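Local coordinates for protein Polyphosphate:AMP phosphotransferase (Meiothermus ruber H328, PDB 5O6M) that transfers phosphate from inorganic polyphosphate to nucleotides, converting AMP to ADP and ADP to ATP, at residues L59-A64 with A222-I227; V76-V81 with G115-F120; R106-V111 with E153-D158; K144-I149 with R215-E220. The protein carries 1 engineered substitution. All blocks are in the same frame, centred on the assembly; numbering follows the deposited sequence. Where two conformers were deposited one is given.

Contact 1: residues L59-A64 with A222-I227; sequences LVVLQA and APWYVI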
# COMPACT_ATOMS: atom_id res chain seq x y z
N LEU D 59 10.83 12.75 11.15
CA LEU D 59 11.33 12.42 9.82
C LEU D 59 12.77 12.92 9.69
O LEU D 59 13.03 14.12 9.85
CB LEU D 59 10.45 13.04 8.73
CG LEU D 59 10.95 12.94 7.29
CD1 LEU D 59 11.04 11.50 6.82
CD2 LEU D 59 10.05 13.76 6.36
N VAL D 60 13.69 12.00 9.41
CA VAL D 60 15.09 12.32 9.18
C VAL D 60 15.41 12.07 7.71
O VAL D 60 15.31 10.93 7.23
CB VAL D 60 16.01 11.50 10.10
CG1 VAL D 60 17.48 11.76 9.77
CG2 VAL D 60 15.73 11.82 11.56
N VAL D 61 15.80 13.13 7.00
CA VAL D 61 16.17 13.05 5.59
C VAL D 61 17.68 12.99 5.47
O VAL D 61 18.40 13.75 6.13
CB VAL D 61 15.61 14.25 4.80
CG1 VAL D 61 16.05 14.18 3.35
CG2 VAL D 61 14.09 14.28 4.90
N LEU D 62 18.17 12.05 4.66
CA LEU D 62 19.60 11.90 4.37
C LEU D 62 19.81 12.02 2.87
O LEU D 62 19.25 11.23 2.10
CB LEU D 62 20.12 10.56 4.88
CG LEU D 62 20.05 10.29 6.39
CD1 LEU D 62 20.65 8.94 6.69
CD2 LEU D 62 20.77 11.38 7.16
N GLN D 63 20.61 13.00 2.46
CA GLN D 63 21.05 13.12 1.08
C GLN D 63 22.56 13.35 1.05
O GLN D 63 23.13 13.96 1.96
CB GLN D 63 20.33 14.27 0.35
CG GLN D 63 18.82 14.06 0.13
CD GLN D 63 18.48 13.09 -1.00
OE1 GLN D 63 17.39 12.54 -1.05
NE2 GLN D 63 19.41 12.91 -1.94
N ALA D 64 23.21 12.84 0.00
CA ALA D 64 24.65 12.99 -0.12
C ALA D 64 25.06 12.62 -1.54
O ALA D 64 24.33 11.93 -2.25
CB ALA D 64 25.41 12.13 0.89
N ALA D 222 11.41 23.30 8.38
CA ALA D 222 12.10 22.15 7.79
C ALA D 222 13.53 22.55 7.45
O ALA D 222 13.88 22.74 6.28
CB ALA D 222 11.36 21.64 6.57
N PRO D 223 14.40 22.66 8.45
CA PRO D 223 15.76 23.13 8.20
C PRO D 223 16.64 22.07 7.54
O PRO D 223 16.49 20.87 7.76
CB PRO D 223 16.28 23.46 9.61
CG PRO D 223 15.54 22.49 10.48
CD PRO D 223 14.16 22.39 9.88
N TRP D 224 17.57 22.56 6.71
CA TRP D 224 18.67 21.75 6.22
C TRP D 224 19.89 21.94 7.12
O TRP D 224 20.18 23.06 7.56
CB TRP D 224 19.04 22.13 4.78
CG TRP D 224 18.24 21.43 3.73
CD1 TRP D 224 17.16 21.93 3.06
CD2 TRP D 224 18.46 20.11 3.22
NE1 TRP D 224 16.69 21.00 2.16
CE2 TRP D 224 17.47 19.87 2.24
CE3 TRP D 224 19.39 19.10 3.49
CZ2 TRP D 224 17.39 18.67 1.53
CZ3 TRP D 224 19.31 17.91 2.79
CH2 TRP D 224 18.31 17.70 1.82
N TYR D 225 20.60 20.85 7.38
CA TYR D 225 21.89 20.90 8.05
C TYR D 225 22.95 20.37 7.10
O TYR D 225 22.81 19.26 6.57
CB TYR D 225 21.88 20.07 9.34
CG TYR D 225 20.92 20.57 10.38
CD1 TYR D 225 21.29 21.54 11.31
CD2 TYR D 225 19.62 20.07 10.45
CE1 TYR D 225 20.40 21.99 12.26
CE2 TYR D 225 18.73 20.51 11.40
CZ TYR D 225 19.12 21.47 12.30
OH TYR D 225 18.22 21.91 13.25
N VAL D 226 23.99 21.16 6.88
CA VAL D 226 25.15 20.72 6.13
C VAL D 226 26.12 20.09 7.12
O VAL D 226 26.52 20.73 8.10
CB VAL D 226 25.80 21.88 5.36
CG1 VAL D 226 27.05 21.39 4.64
CG2 VAL D 226 24.81 22.48 4.38
N ILE D 227 26.48 18.83 6.88
CA ILE D 227 27.27 18.03 7.80
C ILE D 227 28.65 17.83 7.18
O ILE D 227 28.77 17.13 6.16
CB ILE D 227 26.60 16.69 8.12
CG1 ILE D 227 25.17 16.90 8.64
CG2 ILE D 227 27.45 15.88 9.10
CD1 ILE D 227 25.11 17.71 9.93

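Contact 2: residues V76-V81 with G115-F120; sequences VVFDGV and GELVIF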
# COMPACT_ATOMS: atom_id res chain seq x y z
N VAL D 76 25.74 3.65 11.91
CA VAL D 76 26.43 4.07 13.13
C VAL D 76 25.50 4.88 14.03
O VAL D 76 25.36 4.58 15.22
CB VAL D 76 27.70 4.86 12.78
CG1 VAL D 76 28.33 5.44 14.03
CG2 VAL D 76 28.69 3.97 12.05
N VAL D 77 24.83 5.90 13.47
CA VAL D 77 24.08 6.82 14.32
C VAL D 77 22.99 6.08 15.08
O VAL D 77 22.74 6.36 16.26
CB VAL D 77 23.50 7.97 13.47
CG1 VAL D 77 22.52 8.79 14.30
CG2 VAL D 77 24.61 8.84 12.91
N PHE D 78 22.33 5.12 14.42
CA PHE D 78 21.20 4.42 15.00
C PHE D 78 21.57 3.02 15.49
O PHE D 78 20.68 2.20 15.73
CB PHE D 78 20.05 4.35 14.00
CG PHE D 78 19.57 5.70 13.55
CD1 PHE D 78 18.53 6.33 14.21
CD2 PHE D 78 20.17 6.34 12.48
CE1 PHE D 78 18.08 7.57 13.80
CE2 PHE D 78 19.73 7.59 12.07
CZ PHE D 78 18.68 8.20 12.73
N ASP D 79 22.86 2.74 15.66
CA ASP D 79 23.28 1.47 16.24
C ASP D 79 22.66 1.31 17.61
O ASP D 79 22.79 2.19 18.47
CB ASP D 79 24.81 1.43 16.33
CG ASP D 79 25.33 0.09 16.81
OD1 ASP D 79 25.61 -0.78 15.95
OD2 ASP D 79 25.47 -0.11 18.04
N GLY D 80 21.95 0.20 17.82
CA GLY D 80 21.34 -0.09 19.10
C GLY D 80 19.95 0.49 19.30
O GLY D 80 19.36 0.26 20.36
N VAL D 81 19.40 1.21 18.33
CA VAL D 81 18.04 1.73 18.46
C VAL D 81 17.05 0.59 18.23
O VAL D 81 17.24 -0.24 17.33
CB VAL D 81 17.80 2.88 17.46
CG1 VAL D 81 18.84 3.97 17.63
CG2 VAL D 81 17.77 2.34 16.02
N GLY D 115 4.53 8.34 16.92
CA GLY D 115 5.38 7.46 17.69
C GLY D 115 6.52 6.85 16.91
O GLY D 115 7.29 6.06 17.48
N GLU D 116 6.66 7.18 15.63
CA GLU D 116 7.62 6.54 14.75
C GLU D 116 8.69 7.54 14.31
O GLU D 116 8.42 8.73 14.15
CB GLU D 116 6.91 5.95 13.52
CG GLU D 116 7.79 5.11 12.61
CD GLU D 116 7.06 4.69 11.34
OE1 GLU D 116 6.15 5.43 10.90
OE2 GLU D 116 7.39 3.63 10.78
N LEU D 117 9.90 7.03 14.11
CA LEU D 117 10.99 7.79 13.53
C LEU D 117 11.36 7.12 12.22
O LEU D 117 11.72 5.93 12.20
CB LEU D 117 12.19 7.86 14.48
CG LEU D 117 13.35 8.80 14.13
CD1 LEU D 117 14.32 8.91 15.30
CD2 LEU D 117 14.10 8.35 12.88
N VAL D 118 11.29 7.86 11.12
CA VAL D 118 11.58 7.33 9.80
C VAL D 118 12.80 8.03 9.24
O VAL D 118 12.92 9.26 9.33
CB VAL D 118 10.37 7.47 8.85
CG1 VAL D 118 10.79 7.13 7.43
CG2 VAL D 118 9.23 6.57 9.30
N ILE D 119 13.70 7.26 8.65
CA ILE D 119 14.86 7.78 7.94
C ILE D 119 14.59 7.62 6.46
O ILE D 119 14.38 6.50 5.98
CB ILE D 119 16.15 7.07 8.36
CG1 ILE D 119 16.36 7.22 9.87
CG2 ILE D 119 17.33 7.64 7.60
CD1 ILE D 119 17.21 6.13 10.47
N PHE D 120 14.58 8.74 5.73
CA PHE D 120 14.52 8.71 4.28
C PHE D 120 15.94 8.53 3.75
O PHE D 120 16.77 9.45 3.83
CB PHE D 120 13.88 9.98 3.73
CG PHE D 120 12.37 9.94 3.71
CD1 PHE D 120 11.68 8.87 4.27
CD2 PHE D 120 11.64 10.95 3.11
CE1 PHE D 120 10.29 8.83 4.25
CE2 PHE D 120 10.26 10.92 3.08
CZ PHE D 120 9.58 9.86 3.65

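Contact 3: residues R106-V111 with E153-D158; sequences RVHQQV and ERMLAD. With ATP (adenosine-5'-triphosphate), chain X.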
# COMPACT_ATOMS: atom_id res chain seq x y z
N ARG D 106 4.88 8.41 -4.15
CA ARG D 106 5.63 7.33 -3.51
C ARG D 106 6.34 7.77 -2.24
O ARG D 106 6.65 6.93 -1.40
CB ARG D 106 6.63 6.73 -4.50
CG ARG D 106 7.80 7.64 -4.82
CD ARG D 106 8.87 6.87 -5.59
NE ARG D 106 10.10 7.64 -5.71
CZ ARG D 106 11.27 7.11 -6.07
NH1 ARG D 106 11.35 5.82 -6.35
NH2 ARG D 106 12.35 7.88 -6.15
N VAL D 107 6.63 9.07 -2.10
CA VAL D 107 7.30 9.55 -0.90
C VAL D 107 6.29 9.79 0.22
O VAL D 107 6.53 9.43 1.38
CB VAL D 107 8.12 10.82 -1.20
CG1 VAL D 107 8.75 11.36 0.07
CG2 VAL D 107 9.19 10.53 -2.24
N HIS D 108 5.16 10.43 -0.10
CA HIS D 108 4.15 10.70 0.92
C HIS D 108 3.70 9.42 1.62
O HIS D 108 3.45 9.43 2.83
CB HIS D 108 2.95 11.42 0.30
CG HIS D 108 2.13 12.17 1.30
ND1 HIS D 108 1.14 13.06 0.94
CD2 HIS D 108 2.15 12.17 2.66
CE1 HIS D 108 0.59 13.57 2.03
NE2 HIS D 108 1.18 13.05 3.08
N GLN D 109 3.59 8.33 0.86
CA GLN D 109 3.16 7.05 1.42
C GLN D 109 4.02 6.64 2.61
O GLN D 109 3.54 5.96 3.52
CB GLN D 109 3.21 5.97 0.34
CG GLN D 109 2.96 4.57 0.84
CD GLN D 109 1.58 4.41 1.44
OE1 GLN D 109 0.60 4.97 0.94
NE2 GLN D 109 1.50 3.66 2.53
N GLN D 110 5.28 7.05 2.62
CA GLN D 110 6.27 6.56 3.57
C GLN D 110 6.48 7.46 4.79
O GLN D 110 7.33 7.14 5.62
CB GLN D 110 7.61 6.35 2.87
CG GLN D 110 7.57 5.38 1.70
CD GLN D 110 7.36 3.95 2.16
OE1 GLN D 110 7.56 3.64 3.33
NE2 GLN D 110 6.96 3.08 1.24
N VAL D 111 5.73 8.55 4.92
CA VAL D 111 5.96 9.49 6.02
C VAL D 111 5.80 8.77 7.35
O VAL D 111 5.06 7.77 7.43
CB VAL D 111 5.01 10.70 5.94
CG1 VAL D 111 5.17 11.42 4.61
CG2 VAL D 111 3.57 10.26 6.15
N GLU D 153 6.44 19.99 2.81
CA GLU D 153 7.05 19.91 4.13
C GLU D 153 6.37 20.84 5.12
O GLU D 153 6.28 20.52 6.31
CB GLU D 153 8.55 20.19 4.04
CG GLU D 153 9.31 19.09 3.30
CD GLU D 153 10.79 19.39 3.14
OE1 GLU D 153 11.24 20.46 3.61
OE2 GLU D 153 11.51 18.55 2.53
N ARG D 154 5.88 22.00 4.66
CA ARG D 154 5.12 22.87 5.56
C ARG D 154 3.88 22.16 6.09
O ARG D 154 3.57 22.25 7.28
CB ARG D 154 4.72 24.16 4.85
CG ARG D 154 3.82 25.04 5.72
CD ARG D 154 3.06 26.08 4.92
NE ARG D 154 3.94 27.03 4.26
CZ ARG D 154 4.33 28.17 4.82
NH1 ARG D 154 3.90 28.49 6.04
NH2 ARG D 154 5.13 29.00 4.17
N MET D 155 3.16 21.46 5.22
CA MET D 155 1.97 20.73 5.65
C MET D 155 2.35 19.64 6.65
O MET D 155 1.69 19.48 7.68
CB MET D 155 1.26 20.15 4.43
CG MET D 155 -0.00 19.35 4.73
SD MET D 155 0.37 17.63 5.15
CE MET D 155 1.33 17.13 3.73
N LEU D 156 3.41 18.88 6.36
CA LEU D 156 3.87 17.85 7.28
C LEU D 156 4.16 18.43 8.66
O LEU D 156 3.76 17.86 9.68
CB LEU D 156 5.11 17.17 6.72
CG LEU D 156 4.91 16.23 5.53
CD1 LEU D 156 6.23 15.60 5.15
CD2 LEU D 156 3.89 15.16 5.90
N ALA D 157 4.88 19.55 8.71
CA ALA D 157 5.26 20.12 10.00
C ALA D 157 4.04 20.66 10.74
O ALA D 157 3.86 20.39 11.94
CB ALA D 157 6.31 21.21 9.80
N ASP D 158 3.19 21.42 10.05
CA ASP D 158 1.98 21.95 10.67
C ASP D 158 1.17 20.84 11.33
O ASP D 158 0.56 21.05 12.39
CB ASP D 158 1.13 22.67 9.63
CG ASP D 158 1.69 24.04 9.27
OD1 ASP D 158 2.59 24.52 9.99
OD2 ASP D 158 1.21 24.62 8.27
PG ATP X . 22.45 3.93 -2.93
O1G ATP X . 21.35 4.73 -2.29
O2G ATP X . 23.44 4.80 -3.70
O3G ATP X . 23.23 3.07 -1.93
PB ATP X . 21.56 1.38 -4.06
O1B ATP X . 22.42 0.70 -5.06
O2B ATP X . 21.65 0.87 -2.63
O3B ATP X . 21.83 2.95 -4.02
PA ATP X . 18.83 2.33 -4.72
O1A ATP X . 18.25 2.72 -3.42
O2A ATP X . 17.85 1.61 -5.64
O3A ATP X . 20.03 1.31 -4.49
O5' ATP X . 19.31 3.66 -5.56
C5' ATP X . 19.52 3.57 -6.98
C4' ATP X . 19.46 4.91 -7.66
O4' ATP X . 18.12 5.45 -7.65
C3' ATP X . 20.37 6.02 -7.10
O3' ATP X . 21.42 6.29 -8.02
C2' ATP X . 19.43 7.23 -6.97
O2' ATP X . 20.02 8.45 -7.43
C1' ATP X . 18.30 6.83 -7.90
N9 ATP X . 17.04 7.54 -7.70
C8 ATP X . 16.39 7.80 -6.52
N7 ATP X . 15.34 8.56 -6.65
C5 ATP X . 15.29 8.83 -8.01
C6 ATP X . 14.41 9.61 -8.79
N6 ATP X . 13.40 10.33 -8.29
N1 ATP X . 14.63 9.66 -10.12
C2 ATP X . 15.67 8.99 -10.62
N3 ATP X . 16.57 8.24 -9.99
C4 ATP X . 16.33 8.20 -8.67

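Contact 4: residues K144-I149 with R215-E220; sequences KRYRHI and RETSTE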
# COMPACT_ATOMS: atom_id res chain seq x y z
N LYS D 144 9.42 23.97 -10.83
CA LYS D 144 8.26 24.19 -9.99
C LYS D 144 8.31 23.36 -8.72
O LYS D 144 7.52 23.60 -7.79
CB LYS D 144 6.97 23.89 -10.75
CG LYS D 144 6.88 24.58 -12.09
CD LYS D 144 5.47 25.12 -12.30
CE LYS D 144 5.24 25.61 -13.71
NZ LYS D 144 5.23 24.46 -14.65
N ARG D 145 9.19 22.37 -8.66
CA ARG D 145 9.18 21.41 -7.56
C ARG D 145 9.76 21.98 -6.27
O ARG D 145 9.42 21.47 -5.19
CB ARG D 145 9.92 20.15 -7.98
CG ARG D 145 9.19 19.41 -9.09
CD ARG D 145 9.93 18.19 -9.58
NE ARG D 145 9.11 17.46 -10.55
CZ ARG D 145 9.46 16.31 -11.12
NH1 ARG D 145 10.63 15.76 -10.82
NH2 ARG D 145 8.65 15.72 -11.98
N TYR D 146 10.60 23.01 -6.33
CA TYR D 146 11.07 23.63 -5.09
C TYR D 146 9.89 24.16 -4.29
O TYR D 146 9.83 24.01 -3.06
CB TYR D 146 12.05 24.76 -5.40
CG TYR D 146 13.26 24.32 -6.19
CD1 TYR D 146 14.21 23.47 -5.64
CD2 TYR D 146 13.44 24.75 -7.51
CE1 TYR D 146 15.32 23.07 -6.37
CE2 TYR D 146 14.54 24.35 -8.24
CZ TYR D 146 15.47 23.51 -7.67
OH TYR D 146 16.57 23.11 -8.41
N ARG D 147 8.92 24.77 -4.98
CA ARG D 147 7.71 25.24 -4.32
C ARG D 147 6.91 24.08 -3.75
O ARG D 147 6.53 24.09 -2.58
CB ARG D 147 6.87 26.03 -5.32
CG ARG D 147 5.44 26.25 -4.87
CD ARG D 147 5.14 27.70 -4.60
NE ARG D 147 3.72 27.96 -4.74
CZ ARG D 147 3.10 29.02 -4.25
NH1 ARG D 147 1.79 29.17 -4.42
NH2 ARG D 147 3.78 29.94 -3.58
N HIS D 148 6.66 23.06 -4.58
CA HIS D 148 5.95 21.86 -4.12
C HIS D 148 6.52 21.34 -2.82
O HIS D 148 5.79 20.99 -1.89
CB HIS D 148 6.03 20.77 -5.19
CG HIS D 148 5.52 21.18 -6.53
ND1 HIS D 148 5.78 20.46 -7.68
CD2 HIS D 148 4.75 22.23 -6.91
CE1 HIS D 148 5.20 21.05 -8.71
NE2 HIS D 148 4.57 22.13 -8.27
N ILE D 149 7.85 21.26 -2.74
CA ILE D 149 8.51 20.63 -1.60
C ILE D 149 8.38 21.50 -0.35
O ILE D 149 8.07 21.00 0.74
CB ILE D 149 9.97 20.33 -1.94
CG1 ILE D 149 10.04 19.24 -3.01
CG2 ILE D 149 10.75 19.94 -0.68
CD1 ILE D 149 11.44 18.90 -3.47
N ARG D 215 19.19 25.81 -0.81
CA ARG D 215 18.79 27.21 -0.72
C ARG D 215 17.29 27.39 -0.89
O ARG D 215 16.67 28.23 -0.22
CB ARG D 215 19.57 28.04 -1.75
CG ARG D 215 19.23 29.51 -1.77
CD ARG D 215 19.93 30.22 -2.93
NE ARG D 215 20.07 29.40 -4.13
CZ ARG D 215 19.22 29.38 -5.15
NH1 ARG D 215 19.45 28.59 -6.19
NH2 ARG D 215 18.13 30.14 -5.12
N GLU D 216 16.67 26.60 -1.77
CA GLU D 216 15.25 26.79 -2.08
C GLU D 216 14.33 26.21 -1.01
O GLU D 216 13.20 26.69 -0.85
CB GLU D 216 14.90 26.16 -3.43
CG GLU D 216 15.37 26.94 -4.65
CD GLU D 216 14.54 28.19 -4.92
OE1 GLU D 216 13.39 28.25 -4.43
OE2 GLU D 216 15.03 29.10 -5.61
N THR D 217 14.78 25.19 -0.27
CA THR D 217 13.87 24.43 0.57
C THR D 217 14.23 24.42 2.05
O THR D 217 13.55 23.75 2.83
CB THR D 217 13.76 22.98 0.08
OG1 THR D 217 15.04 22.34 0.20
CG2 THR D 217 13.31 22.94 -1.37
N SER D 218 15.27 25.13 2.46
CA SER D 218 15.57 25.25 3.88
C SER D 218 14.67 26.30 4.50
O SER D 218 14.74 27.48 4.14
CB SER D 218 17.04 25.60 4.11
OG SER D 218 17.35 25.49 5.48
N THR D 219 13.80 25.88 5.42
CA THR D 219 12.83 26.76 6.05
C THR D 219 12.90 26.58 7.56
O THR D 219 13.60 25.71 8.07
CB THR D 219 11.41 26.49 5.55
OG1 THR D 219 11.04 25.16 5.88
CG2 THR D 219 11.34 26.67 4.04
N GLU D 220 12.16 27.42 8.27
CA GLU D 220 12.14 27.35 9.73
C GLU D 220 11.33 26.16 10.23
O GLU D 220 11.54 25.73 11.37
CB GLU D 220 11.59 28.65 10.32
CG GLU D 220 11.75 29.86 9.42
CD GLU D 220 10.76 29.84 8.27
OE1 GLU D 220 9.57 29.58 8.51
OE2 GLU D 220 11.20 30.05 7.11

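Contact 1: residues L59-A64 with A222-I227
Trp224 presents the far corner of its indole to Gln63: CH2 lies 4.0 Å from Gln63 CG, and that methylene sits at the ring edge, close to the ring plane. Val61 meets the same corner obliquely, its CG1 4.5 Å from Trp224 CH2. The long, flat indole suits this place because its strand, 224-228, is separated from strand 57-64 by strand 161-169 of the parallel sheet, and the closest backbones, Val61 and Trp224, are 9.1 Å apart between CA atoms. Gln63 offers only its aliphatic part. A bend at chi2 (-76°) folds its amide back, away from the tryptophan, with the amide and indole planes 65° apart. The amide can then bond elsewhere: NE2 to Glu126 and Tyr210, OE1 to Ser123. The Gln63 side chain is about 7 Å from the bound ATP (nearest atoms), which places the amide next to a residue of the ATP pocket, Glu126. The indole NE1 is bonded to Thr217 OG1, while Tyr125 meets the ring edge to face. Carbon thus touches carbon across the two strands, and the buried N-H and amide groups find their partners outside them, so the contact depends on shape rather than polarity.

Contact 2: residues V76-V81 with G115-F120
Phe78 lays its ring against the tip of Ile119, whose CD1 stands over the centre of one face, 3.4 Å from the ring centroid and 15° off the normal, a close CH-pi contact. The two side chains come from opposite directions, and the methyl drops onto the face almost along the normal; the nearest ring atom, Phe78 CE2, is 3.3 Å from Ile119 CD1. Ile119 holds CG1 anti to its carbonyl carbon (chi1 -58°), and the extended branch reaches the ring from there. Leu117, two residues earlier and on the same side of the strand, adds an oblique touch, with its CD2 4.2 Å from Phe78 CE1. The opposite face of the ring is taken by Val77 CG1, 3.7 Å above the plane and offset toward the rim, so aliphatic groups sandwich the aromatic. Replacing Phe78 by alanine would probably open a gap between Val77 and Ile119 and leave the Ile119 methyl without its aromatic face. Phe78 is where the chain leaves helix 70-77, and it starts a type II turn closed by Val81 N to Phe78 O at 3.1 Å; Gly80 takes the positive phi this turn needs. Leu243 of helix 232-249 also packs on the phenylalanine, as does Pro83 of a second subunit. In sequence, helix 70-77 links parallel strands 57-64 and 86-90 in a beta-alpha-beta crossover that passes over strand 117-121, where Phe78, just past the helix, packs, as expected of a P-loop kinase fold.

Contact 3: residues R106-V111 with E153-D158
The imidazole of His108 is met obliquely by the ends of Met155 and Leu156, while Phe152 adds an edge-to-face ring contact and His108 of the third subunit brings a second imidazole turned by about 75°. In this P-loop kinase fold the contact joins helix 105-108 and the turn after it to helix 145-158, at a subunit interface. Met155, bent at chi2 and chi3, curls its methyl toward the histidine: CE lies 4.0 Å from His108 CE1. Leu156 CD2 is 4.4 Å from His108 NE2 and 4.2 Å from Val111 CG1, so one leucine branch bridges ring and valine. Flexible thioether and branched leucine pack by the CE1-NE2 part of the imidazole, whose nitrogens also bond across the interface: ND1 with ND1 of the neighbouring His108, NE2 with Asp102 of that third subunit. Val111, closing a type I turn from His108, turns its CB toward the helix, and CG1 makes the touch. Arg106 reaches into the ATP pocket. Its CG sits between backbone N and carbonyl carbon (chi1 70°), and the chain then runs extended to NE; Glu98 and Gly92 O bind NH1, while adenine N7 lies in the guanidinium plane, 3.1 Å from Arg106 NH2.

Contact 4: residues K144-I149 with R215-E220
Tyr146 sets its CG anti to the carbonyl carbon (chi1 -58°), and Glu216, with the same choice at chi1 (-75°), lays its CG over the face of the tyrosine ring; a bend at chi2 then redirects the carboxylate. The CG methylene lies 3.9 Å from the ring centroid, 21° off the normal and offset toward the rim, a CH-pi contact; Glu216 CB is closer still to Tyr146 CD1, at 3.5 Å. The two side chains cross at about a right angle. Thr217 brings CG2 to the ring edge, and this methyl also lies 4.0 Å from Ile149 CG2, touching both tyrosine and isoleucine, about one helical turn apart. Glutamate suits this place: its methylenes lie on the ring, while its carboxylate pairs with arginines, OE1 with Arg150, OE2 weakly with Arg215. Thr217 turns its hydroxyl to Ala213 O. An alanine in place of Tyr146 is likely to leave Glu216 CG without the ring face beneath it, and Arg132 without its weak hydroxyl partner. CA atoms of Tyr146 and Glu216 come within 6.0 Å, so this is close helix-to-helix packing, joining helix 145-158 to the C-terminal end of helix 203-217 in an alpha/beta P-loop kinase fold.

How the contacts relate
All four contacts are buried. Contact 1 lies deepest, its centre about 4 Å from the centre of the chain, where two strands with a third between them meet through side chains alone; the centres of contacts 2, 3 and 4 lie about 11, 14 and 16 Å out, and all three reach other subunits. Contacts 1 and 2 share the sheet, since backbone bonds pair strand 57-64 with strand 117-121, and Phe120 packs on Val107 of contact 3. Contacts 3 and 4 use different parts of helix 145-158, and both reach the third subunit; contact 2 meets the second. Helix 203-217 of contact 4 leads into strand 224-228 of contact 1. Contact 2 is purely apolar, whereas contacts 3 and 4 add charged or polar ends.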